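PDB 3TOY: mandelate racemase/muconate lactonizing enzyme family protein from Bradyrhizobium sp. ORS 278, which belongs to the mandelate racemase/muconate lactonizing enzyme family of the enolase superfamily, whose members join a capping domain to a modified beta/alpha barrel. Local coordinates for residues P158-Y163 and L241-E246; R277-A282 and L305-Q310. All coordinates share one frame; numbering follows the deposited sequence.

Contact 1. Residues P158-Y163 and L241-E246; sequences PAYDSY and LTWIEE. With CA (calcium ion), chain E; P4C (O-acetaldehydyl-hexaethylene glycol), chain R.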
loop_
_atom_site.group_PDB
_atom_site.type_symbol
_atom_site.label_atom_id
_atom_site.label_comp_id
_atom_site.label_asym_id
_atom_site.label_seq_id
_atom_site.Cartn_x
_atom_site.Cartn_y
_atom_site.Cartn_z
ATOM N N PRO A 158 -28.795 -15.384 -20.526
ATOM C CA PRO A 158 -28.170 -16.706 -20.475
ATOM C C PRO A 158 -28.343 -17.344 -19.100
ATOM O O PRO A 158 -28.229 -16.662 -18.062
ATOM C CB PRO A 158 -26.688 -16.426 -20.773
ATOM C CG PRO A 158 -26.665 -15.082 -21.453
ATOM C CD PRO A 158 -27.860 -14.321 -20.921
ATOM N N ALA A 159 -28.622 -18.642 -19.098
ATOM C CA ALA A 159 -28.887 -19.364 -17.879
ATOM C C ALA A 159 -27.990 -20.584 -17.748
ATOM O O ALA A 159 -27.477 -21.121 -18.747
ATOM C CB ALA A 159 -30.372 -19.793 -17.831
ATOM N N TYR A 160 -27.807 -21.036 -16.515
ATOM C CA TYR A 160 -27.184 -22.327 -16.312
ATOM C C TYR A 160 -28.032 -23.167 -15.395
ATOM O O TYR A 160 -28.782 -22.655 -14.560
ATOM C CB TYR A 160 -25.762 -22.222 -15.750
ATOM C CG TYR A 160 -25.676 -21.645 -14.355
ATOM C CD1 TYR A 160 -25.736 -22.472 -13.231
ATOM C CD2 TYR A 160 -25.499 -20.275 -14.161
ATOM C CE1 TYR A 160 -25.652 -21.954 -11.952
ATOM C CE2 TYR A 160 -25.432 -19.740 -12.882
ATOM C CZ TYR A 160 -25.490 -20.589 -11.790
ATOM O OH TYR A 160 -25.377 -20.060 -10.536
ATOM N N ASP A 161 -27.884 -24.480 -15.553
ATOM C CA ASP A 161 -28.682 -25.433 -14.807
ATOM C C ASP A 161 -27.924 -25.878 -13.554
ATOM O O ASP A 161 -26.810 -26.396 -13.631
ATOM C CB ASP A 161 -29.000 -26.638 -15.712
ATOM C CG ASP A 161 -30.313 -27.319 -15.351
ATOM O OD1 ASP A 161 -31.053 -26.811 -14.476
ATOM O OD2 ASP A 161 -30.607 -28.373 -15.962
ATOM N N SER A 162 -28.545 -25.679 -12.405
ATOM C CA SER A 162 -27.851 -25.776 -11.153
ATOM C C SER A 162 -28.180 -27.081 -10.442
ATOM O O SER A 162 -29.320 -27.300 -10.028
ATOM C CB SER A 162 -28.211 -24.542 -10.307
ATOM O OG SER A 162 -27.408 -24.445 -9.151
ATOM N N TYR A 163 -27.170 -27.931 -10.285
ATOM C CA TYR A 163 -27.332 -29.240 -9.675
ATOM C C TYR A 163 -26.587 -29.398 -8.353
ATOM O O TYR A 163 -25.742 -28.573 -7.988
ATOM C CB TYR A 163 -26.851 -30.307 -10.648
ATOM C CG TYR A 163 -27.725 -30.433 -11.881
ATOM C CD1 TYR A 163 -28.845 -31.263 -11.883
ATOM C CD2 TYR A 163 -27.418 -29.753 -13.045
ATOM C CE1 TYR A 163 -29.645 -31.390 -13.017
ATOM C CE2 TYR A 163 -28.214 -29.869 -14.183
ATOM C CZ TYR A 163 -29.322 -30.692 -14.160
ATOM O OH TYR A 163 -30.109 -30.814 -15.288
ATOM N N LEU A 241 -12.963 -24.747 -16.132
ATOM C CA LEU A 241 -14.133 -24.308 -15.358
ATOM C C LEU A 241 -14.384 -22.810 -15.527
ATOM O O LEU A 241 -13.455 -22.023 -15.643
ATOM C CB LEU A 241 -13.933 -24.642 -13.876
ATOM C CG LEU A 241 -13.667 -26.117 -13.616
ATOM C CD1 LEU A 241 -13.450 -26.363 -12.127
ATOM C CD2 LEU A 241 -14.867 -26.892 -14.142
ATOM N N THR A 242 -15.653 -22.415 -15.532
ATOM C CA THR A 242 -16.009 -21.021 -15.685
ATOM C C THR A 242 -15.803 -20.251 -14.386
ATOM O O THR A 242 -15.394 -19.090 -14.414
ATOM C CB THR A 242 -17.470 -20.923 -16.157
ATOM O OG1 THR A 242 -17.511 -21.299 -17.538
ATOM C CG2 THR A 242 -18.030 -19.498 -15.989
ATOM N N TRP A 243 -16.108 -20.892 -13.264
ATOM C CA TRP A 243 -15.885 -20.266 -11.945
ATOM C C TRP A 243 -15.875 -21.279 -10.819
ATOM O O TRP A 243 -16.362 -22.422 -10.982
ATOM C CB TRP A 243 -16.897 -19.128 -11.690
ATOM C CG TRP A 243 -18.336 -19.501 -11.305
ATOM C CD1 TRP A 243 -18.751 -20.375 -10.332
ATOM C CD2 TRP A 243 -19.521 -18.899 -11.837
ATOM N NE1 TRP A 243 -20.141 -20.362 -10.245
ATOM C CE2 TRP A 243 -20.624 -19.462 -11.163
ATOM C CE3 TRP A 243 -19.752 -17.934 -12.828
ATOM C CZ2 TRP A 243 -21.933 -19.100 -11.459
ATOM C CZ3 TRP A 243 -21.058 -17.582 -13.122
ATOM C CH2 TRP A 243 -22.129 -18.157 -12.430
ATOM N N ILE A 244 -15.233 -20.894 -9.717
ATOM C CA ILE A 244 -15.276 -21.648 -8.468
ATOM C C ILE A 244 -16.090 -20.822 -7.495
ATOM O O ILE A 244 -15.736 -19.661 -7.219
ATOM C CB ILE A 244 -13.873 -21.784 -7.881
ATOM C CG1 ILE A 244 -12.971 -22.525 -8.886
ATOM C CG2 ILE A 244 -13.942 -22.492 -6.526
ATOM C CD1 ILE A 244 -13.280 -24.046 -9.001
ATOM N N GLU A 245 -17.134 -21.417 -6.911
ATOM C CA GLU A 245 -18.109 -20.641 -6.154
ATOM C C GLU A 245 -17.984 -20.917 -4.648
ATOM O O GLU A 245 -17.869 -22.079 -4.233
ATOM C CB GLU A 245 -19.502 -20.995 -6.686
ATOM C CG GLU A 245 -20.660 -20.285 -6.042
ATOM C CD GLU A 245 -21.955 -20.608 -6.782
ATOM O OE1 GLU A 245 -21.911 -20.642 -8.041
ATOM O OE2 GLU A 245 -22.992 -20.809 -6.105
ATOM N N GLU A 246 -17.995 -19.844 -3.846
ATOM C CA GLU A 246 -17.855 -19.913 -2.380
ATOM C C GLU A 246 -16.882 -20.984 -1.905
ATOM O O GLU A 246 -17.277 -21.929 -1.222
ATOM C CB GLU A 246 -19.226 -20.097 -1.716
ATOM C CG GLU A 246 -20.116 -18.852 -1.785
ATOM C CD GLU A 246 -21.294 -18.935 -0.810
ATOM O OE1 GLU A 246 -21.966 -19.988 -0.789
ATOM O OE2 GLU A 246 -21.536 -17.973 -0.055
HETATM CA CA CA E . -24.202 -21.613 -4.306
HETATM O O1 P4C R . -16.567 -11.858 -18.283
HETATM C C2 P4C R . -17.969 -12.155 -18.208
HETATM C C3 P4C R . -18.649 -11.938 -19.558
HETATM O O4 P4C R . -20.055 -11.844 -19.306
HETATM C C5 P4C R . -20.855 -11.690 -20.483
HETATM C C6 P4C R . -22.150 -12.503 -20.367
HETATM O O7 P4C R . -21.873 -13.865 -20.698
HETATM C C8 P4C R . -22.935 -14.810 -20.478
HETATM C C9 P4C R . -23.012 -15.742 -21.700
HETATM O O10 P4C R . -22.289 -16.964 -21.555
HETATM C C11 P4C R . -21.843 -17.518 -22.810
HETATM C C12 P4C R . -20.510 -16.918 -23.256
HETATM O O13 P4C R . -19.519 -17.927 -23.495
HETATM C C14 P4C R . -18.168 -17.442 -23.441
HETATM C C15 P4C R . -17.525 -17.630 -22.063
HETATM O O16 P4C R . -16.497 -18.634 -22.051
HETATM C C17 P4C R . -16.234 -19.178 -20.748
HETATM C C18 P4C R . -15.513 -20.529 -20.813
HETATM O O19 P4C R . -16.449 -21.607 -20.971
HETATM C C20 P4C R . -15.899 -22.753 -21.628
HETATM C C21 P4C R . -17.011 -23.657 -22.164
HETATM O O22 P4C R . -17.627 -23.088 -23.324
HETATM O O HOH W 1 -22.410 -21.555 -2.914
HETATM O O HOH W 2 -26.174 -21.987 -5.716
#
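Y160 and W243 meet inside the modified TIM barrel of the enolase superfamily, reaching from strands 157-162 and 243-245, between which two other barrel strands run. The indole turns the edge of its six-membered ring toward the tyrosine face in an offset T-shaped pair, with planes at 87° and centroids of the Y160 and W243 rings 5.5 Å apart. W243 CH2 comes within 3.7 Å of Y160 CE2, while Y160 OH lies in the indole plane at the edge, beside CZ2. Large rings suit these places because the strand backbones are too far apart for small side chains to touch.

Polar groups would help to hold both rings. K188 hydrogen-bonds Y160 OH and also forms a salt bridge with E245 OE1. E245 OE1 accepts the indole N-H, 2.8 Å from W243 NE1, through its anti lone pair, in a bent bond of 138° tilted from the indole plane. Glutamate suits this junction because its extended chain, with CG anti to the backbone N (chi1 -179°), carries OE2 onward to bind the calcium ion at 2.3 Å, alongside D219 and E271. Farther out, a calcium-bound water donates to E246 OE1 at 2.7 Å.

Contact 2. Residues R277-A282 and L305-Q310; sequences RGFAEA and LNVAGQ. With P4C (O-acetaldehydyl-hexaethylene glycol), chain H.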
loop_
_atom_site.group_PDB
_atom_site.type_symbol
_atom_site.label_atom_id
_atom_site.label_comp_id
_atom_site.label_asym_id
_atom_site.label_seq_id
_atom_site.Cartn_x
_atom_site.Cartn_y
_atom_site.Cartn_z
ATOM N N ARG A 277 -24.481 -2.780 1.593
ATOM C CA ARG A 277 -23.228 -2.573 2.369
ATOM C C ARG A 277 -22.388 -3.827 2.434
ATOM O O ARG A 277 -21.159 -3.753 2.389
ATOM C CB ARG A 277 -23.489 -2.040 3.780
ATOM C CG ARG A 277 -22.182 -1.853 4.638
ATOM C CD ARG A 277 -21.287 -0.758 4.037
ATOM N NE ARG A 277 -22.028 0.491 3.934
ATOM C CZ ARG A 277 -21.760 1.470 3.063
ATOM N NH1 ARG A 277 -20.723 1.375 2.246
ATOM N NH2 ARG A 277 -22.521 2.557 3.032
ATOM N N GLY A 278 -23.035 -4.985 2.554
ATOM C CA GLY A 278 -22.315 -6.261 2.582
ATOM C C GLY A 278 -21.515 -6.451 1.305
ATOM O O GLY A 278 -20.389 -6.957 1.335
ATOM N N PHE A 279 -22.102 -6.052 0.179
ATOM C CA PHE A 279 -21.374 -6.094 -1.086
ATOM C C PHE A 279 -20.265 -5.059 -1.143
ATOM O O PHE A 279 -19.176 -5.366 -1.650
ATOM C CB PHE A 279 -22.335 -5.980 -2.274
ATOM C CG PHE A 279 -22.992 -7.281 -2.559
ATOM C CD1 PHE A 279 -22.396 -8.169 -3.420
ATOM C CD2 PHE A 279 -24.124 -7.683 -1.834
ATOM C CE1 PHE A 279 -22.935 -9.427 -3.630
ATOM C CE2 PHE A 279 -24.685 -8.953 -2.046
ATOM C CZ PHE A 279 -24.090 -9.828 -2.936
ATOM N N ALA A 280 -20.529 -3.853 -0.644
ATOM C CA ALA A 280 -19.477 -2.810 -0.655
ATOM C C ALA A 280 -18.227 -3.255 0.115
ATOM O O ALA A 280 -17.096 -3.057 -0.363
ATOM C CB ALA A 280 -19.986 -1.447 -0.110
ATOM N N GLU A 281 -18.406 -3.845 1.289
ATOM C CA GLU A 281 -17.244 -4.378 2.034
ATOM C C GLU A 281 -16.534 -5.547 1.335
ATOM O O GLU A 281 -15.276 -5.629 1.331
ATOM C CB GLU A 281 -17.612 -4.770 3.472
ATOM C CG GLU A 281 -18.150 -3.600 4.346
ATOM C CD GLU A 281 -17.189 -2.400 4.459
ATOM O OE1 GLU A 281 -15.966 -2.534 4.205
ATOM O OE2 GLU A 281 -17.667 -1.299 4.803
ATOM N N ALA A 282 -17.301 -6.465 0.763
ATOM C CA ALA A 282 -16.698 -7.560 -0.014
ATOM C C ALA A 282 -15.868 -7.058 -1.185
ATOM O O ALA A 282 -14.783 -7.568 -1.450
ATOM C CB ALA A 282 -17.774 -8.551 -0.510
ATOM N N LEU A 305 -30.457 -3.172 -7.266
ATOM C CA LEU A 305 -30.115 -2.061 -8.157
ATOM C C LEU A 305 -28.915 -1.238 -7.649
ATOM O O LEU A 305 -28.087 -0.763 -8.448
ATOM C CB LEU A 305 -31.336 -1.157 -8.408
ATOM C CG LEU A 305 -32.484 -1.841 -9.162
ATOM C CD1 LEU A 305 -33.735 -0.952 -9.113
ATOM C CD2 LEU A 305 -32.134 -2.208 -10.613
ATOM N N ASN A 306 -28.817 -1.049 -6.343
ATOM C CA ASN A 306 -27.658 -0.390 -5.735
ATOM C C ASN A 306 -26.401 -1.200 -6.060
ATOM O O ASN A 306 -25.392 -0.662 -6.545
ATOM C CB ASN A 306 -27.851 -0.343 -4.212
ATOM C CG ASN A 306 -26.773 0.467 -3.464
ATOM O OD1 ASN A 306 -25.543 0.252 -3.592
ATOM N ND2 ASN A 306 -27.253 1.376 -2.607
ATOM N N VAL A 307 -26.465 -2.499 -5.767
ATOM C CA VAL A 307 -25.321 -3.400 -6.022
ATOM C C VAL A 307 -24.952 -3.470 -7.521
ATOM O O VAL A 307 -23.794 -3.618 -7.872
ATOM C CB VAL A 307 -25.558 -4.827 -5.416
ATOM C CG1 VAL A 307 -24.426 -5.808 -5.822
ATOM C CG2 VAL A 307 -25.618 -4.741 -3.883
ATOM N N ALA A 308 -25.918 -3.320 -8.418
ATOM C CA ALA A 308 -25.615 -3.334 -9.836
ATOM C C ALA A 308 -24.682 -2.159 -10.177
ATOM O O ALA A 308 -23.811 -2.300 -11.027
ATOM C CB ALA A 308 -26.893 -3.236 -10.667
ATOM N N GLY A 309 -24.889 -1.016 -9.518
ATOM C CA GLY A 309 -24.036 0.178 -9.757
ATOM C C GLY A 309 -22.619 -0.083 -9.238
ATOM O O GLY A 309 -21.625 0.254 -9.896
ATOM N N GLN A 310 -22.528 -0.691 -8.068
ATOM C CA GLN A 310 -21.245 -1.055 -7.479
ATOM C C GLN A 310 -20.508 -2.031 -8.380
ATOM O O GLN A 310 -19.310 -1.896 -8.597
ATOM C CB GLN A 310 -21.440 -1.746 -6.132
ATOM C CG GLN A 310 -22.019 -0.879 -5.010
ATOM C CD GLN A 310 -22.028 -1.643 -3.709
ATOM O OE1 GLN A 310 -21.053 -2.305 -3.377
ATOM N NE2 GLN A 310 -23.144 -1.579 -2.967
HETATM O O1 P4C H . -28.030 1.050 -11.227
HETATM C C2 P4C H . -28.985 0.012 -11.494
HETATM C C3 P4C H . -29.702 0.250 -12.821
HETATM O O4 P4C H . -30.872 1.050 -12.622
HETATM C C5 P4C H . -31.942 0.676 -13.508
HETATM C C6 P4C H . -33.132 1.627 -13.402
HETATM O O7 P4C H . -33.860 1.384 -12.199
HETATM C C8 P4C H . -34.704 2.456 -11.762
HETATM C C9 P4C H . -35.097 2.184 -10.310
HETATM O O10 P4C H . -34.451 3.124 -9.444
HETATM C C11 P4C H . -34.371 2.689 -8.087
HETATM C C12 P4C H . -33.437 3.619 -7.316
HETATM O O13 P4C H . -32.064 3.344 -7.621
HETATM C C14 P4C H . -31.179 3.990 -6.698
HETATM C C15 P4C H . -29.741 3.886 -7.203
HETATM O O16 P4C H . -29.150 2.667 -6.745
#
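F279 and V307 pack face to methyl between two neighbouring outer helices of the enolase-type beta/alpha barrel, 275-285 and 300-314. Their short segments run nearly parallel, at 17°, with axes 9.9 Å apart at closest approach. The tight apolar part is buried. V307 CG1, anti to the backbone N (chi1 174°), sits over the phenyl ring 4.2 Å from the F279 centroid and 27° off its normal, a CH-pi contact. The second branch, V307 CG2, touches F279 CB at 3.9 Å, so the forked valine straddles the root of the ring. I291 and V298 pack against both side chains, and W273 adds an edge-to-face partner for F279; a flat ring and a compact branched residue suit this layer between helices and strand.

Beside it the contact is polar and close, yet without a cross-helix hydrogen bond. Q310 OE1 approaches A280 N at 3.2 Å, at too poor an angle, and the small A280 methyl lets the amide come near. Q310 NE2 is held by P276 O; in one of two N306 conformers it also reaches N306 OD1, nearly straight at 3.1 Å, a doubtful second hold. The looser side is the partly exposed flank of R277 and A280, which packs on a third subunit, R277 giving its guanidinium to backbone oxygens of D312 and A313 there. Beyond the helix pair, L305 CD1 lies 3.6 Å from C9 of O-acetaldehydyl-hexaethylene glycol, whose O1 makes a weak 3.3 Å hydrogen bond to L305 O.

Overall arrangement
From the N terminus, the chain first builds most of the antiparallel sheet and helices of the capping domain, then enters the barrel at strand 157-162. Contact 1 closes a loop of 77 residues that includes strands 186-190 and 215-219 with helices 168-181, 196-210 and 226-236, and joins two walls of the barrel interior. After helix 253-262 and strand 267-269, contact 2 opens and closes a shorter loop of 22 residues around strand 290-291, tying together two helices of the outer layer. The two loops follow in series, neither nested nor crossed. The centres of contact 1 and contact 2 are about 21 Å apart, and the nearest atoms of contact 1 and contact 2 about 9 Å, without touching.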